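Local atomic coordinates of diguanylate cyclase (Pseudomonas aeruginosa, PDB entry 5M3C), a protein that belongs to the diguanylate cyclase family and joins a GGDEF domain to an EAL domain in one chain. Residues Asp364-Asp367 with Ala368-Arg372. Sequence-based numbering, arbitrary orientation.
Sequences DPHD and AAITR
One face of the His366 imidazole carries CG1 of Ile370, 4.0 Å from the ring centroid and displaced toward the rim on the NE2 side; at the ring's edge, in its plane, lies Asp367 OD1. This CH-pi contact spans one turn at the N-terminal end of helix 365-380, whose N-cap is Asp364, in the EAL domain. With CG anti to the backbone N (chi1 173°), the His366 side chain runs along the helix toward Ile370, and its NE2 hydrogen-bonds Ser341 OG of the second subunit, whose Leu340 packs on Ile370. The turn is thus part of the dimer contact.

At the cap, Asp364 OD1 accepts from Asp367 N at 3.2 Å, met from above the carboxylate plane, and more weakly from His366 N, so one oxygen serves two amides of the first turn. One turn on, Ile370 N donates to His366 O at 3.1 Å. Within the same chain, Asp367, Ile370 and Thr371 touch Phe357 of helix 355-358, while Ala368 meets Phe398 of helix 393-401. Asp367 O takes two donors from opposite faces of its plane: Thr371 N at 3.1 Å and the Thr371 hydroxyl OG1 at 2.7 Å.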
ATOM      1  N   ASP B 364      26.553 -13.064  -2.238  1.00 85.11           N
ATOM      2  CA  ASP B 364      25.144 -13.402  -2.439  1.00 84.03           C
ATOM      3  C   ASP B 364      24.724 -13.126  -3.883  1.00 83.24           C
ATOM      4  O   ASP B 364      24.897 -12.014  -4.380  1.00 81.86           O
ATOM      5  CB  ASP B 364      24.257 -12.618  -1.468  1.00 83.42           C
ATOM      6  CG  ASP B 364      22.837 -13.160  -1.400  1.00 83.02           C
ATOM      7  OD1 ASP B 364      22.146 -13.176  -2.440  1.00 82.37           O
ATOM      8  OD2 ASP B 364      22.409 -13.563  -0.299  1.00 82.63           O
ATOM      9  N   PRO B 365      24.167 -14.145  -4.558  1.00 83.54           N
ATOM     10  CA  PRO B 365      23.780 -14.019  -5.965  1.00 83.12           C
ATOM     11  C   PRO B 365      22.567 -13.112  -6.164  1.00 81.97           C
ATOM     12  O   PRO B 365      22.534 -12.320  -7.107  1.00 80.36           O
ATOM     13  CB  PRO B 365      23.441 -15.460  -6.385  1.00 83.37           C
ATOM     14  CG  PRO B 365      23.667 -16.329  -5.188  1.00 83.62           C
ATOM     15  CD  PRO B 365      23.776 -15.445  -3.987  1.00 83.41           C
ATOM     16  N   HIS B 366      21.584 -13.238  -5.278  1.00 80.96           N
ATOM     17  CA  HIS B 366      20.350 -12.465  -5.362  1.00 79.12           C
ATOM     18  C   HIS B 366      20.604 -10.972  -5.189  1.00 76.96           C
ATOM     19  O   HIS B 366      20.151 -10.162  -5.996  1.00 76.62           O
ATOM     20  CB  HIS B 366      19.361 -12.943  -4.297  1.00 80.12           C
ATOM     21  CG  HIS B 366      18.125 -12.104  -4.199  1.00 81.52           C
ATOM     22  ND1 HIS B 366      17.016 -12.318  -4.990  1.00 82.25           N
ATOM     23  CD2 HIS B 366      17.821 -11.052  -3.402  1.00 81.46           C
ATOM     24  CE1 HIS B 366      16.083 -11.434  -4.684  1.00 81.89           C
ATOM     25  NE2 HIS B 366      16.546 -10.654  -3.724  1.00 81.01           N
ATOM     26  N   ASP B 367      21.325 -10.615  -4.132  1.00 74.42           N
ATOM     27  CA  ASP B 367      21.621  -9.214  -3.845  1.00 73.05           C
ATOM     28  C   ASP B 367      22.411  -8.570  -4.980  1.00 71.40           C
ATOM     29  O   ASP B 367      22.302  -7.365  -5.214  1.00 70.03           O
ATOM     30  CB  ASP B 367      22.392  -9.085  -2.529  1.00 73.42           C
ATOM     31  CG  ASP B 367      21.499  -9.234  -1.308  1.00 74.19           C
ATOM     32  OD1 ASP B 367      20.268  -9.380  -1.474  1.00 73.94           O
ATOM     33  OD2 ASP B 367      22.030  -9.199  -0.178  1.00 75.02           O
ATOM     34  N   ALA B 368      23.206  -9.373  -5.679  1.00 70.53           N
ATOM     35  CA  ALA B 368      23.961  -8.884  -6.826  1.00 70.00           C
ATOM     36  C   ALA B 368      23.014  -8.538  -7.968  1.00 68.35           C
ATOM     37  O   ALA B 368      23.104  -7.461  -8.556  1.00 67.30           O
ATOM     38  CB  ALA B 368      24.976  -9.927  -7.276  1.00 70.74           C
ATOM     39  N   ALA B 369      22.102  -9.459  -8.267  1.00 67.32           N
ATOM     40  CA  ALA B 369      21.144  -9.285  -9.358  1.00 66.62           C
ATOM     41  C   ALA B 369      20.315  -8.020  -9.172  1.00 65.42           C
ATOM     42  O   ALA B 369      20.137  -7.235 -10.106  1.00 64.79           O
ATOM     43  CB  ALA B 369      20.230 -10.499  -9.448  1.00 66.71           C
ATOM     44  N   ILE B 370      19.813  -7.833  -7.956  1.00 64.13           N
ATOM     45  CA  ILE B 370      18.995  -6.672  -7.630  1.00 62.14           C
ATOM     46  C   ILE B 370      19.795  -5.381  -7.716  1.00 60.84           C
ATOM     47  O   ILE B 370      19.321  -4.397  -8.271  1.00 60.20           O
ATOM     48  CB  ILE B 370      18.406  -6.784  -6.214  1.00 62.06           C
ATOM     49  CG1 ILE B 370      17.576  -8.062  -6.082  1.00 62.70           C
ATOM     50  CG2 ILE B 370      17.561  -5.561  -5.895  1.00 61.85           C
ATOM     51  CD1 ILE B 370      16.579  -8.265  -7.203  1.00 63.42           C
ATOM     52  N   THR B 371      21.000  -5.378  -7.157  1.00 59.83           N
ATOM     53  CA  THR B 371      21.848  -4.194  -7.204  1.00 60.02           C
ATOM     54  C   THR B 371      22.177  -3.858  -8.654  1.00 59.76           C
ATOM     55  O   THR B 371      22.191  -2.692  -9.047  1.00 58.37           O
ATOM     56  CB  THR B 371      23.154  -4.395  -6.409  1.00 59.91           C
ATOM     57  OG1 THR B 371      22.844  -4.722  -5.048  1.00 59.70           O
ATOM     58  CG2 THR B 371      24.003  -3.134  -6.444  1.00 59.41           C
ATOM     59  N   ARG B 372      22.434  -4.893  -9.445  1.00 60.90           N
ATOM     60  CA  ARG B 372      22.748  -4.723 -10.858  1.00 62.36           C
ATOM     61  C   ARG B 372      21.515  -4.204 -11.600  1.00 62.14           C
ATOM     62  O   ARG B 372      21.623  -3.409 -12.532  1.00 62.48           O
ATOM     63  CB  ARG B 372      23.215  -6.059 -11.442  1.00 63.17           C
ATOM     64  CG  ARG B 372      24.312  -5.964 -12.492  1.00 63.64           C
ATOM     65  CD  ARG B 372      25.238  -7.172 -12.405  1.00 64.38           C
ATOM     66  NE  ARG B 372      24.516  -8.393 -12.044  1.00 64.12           N
ATOM     67  CZ  ARG B 372      25.070  -9.453 -11.458  1.00 63.90           C
ATOM     68  NH1 ARG B 372      26.363  -9.460 -11.156  1.00 63.18           N
ATOM     69  NH2 ARG B 372      24.323 -10.510 -11.166  1.00 63.64           N
TER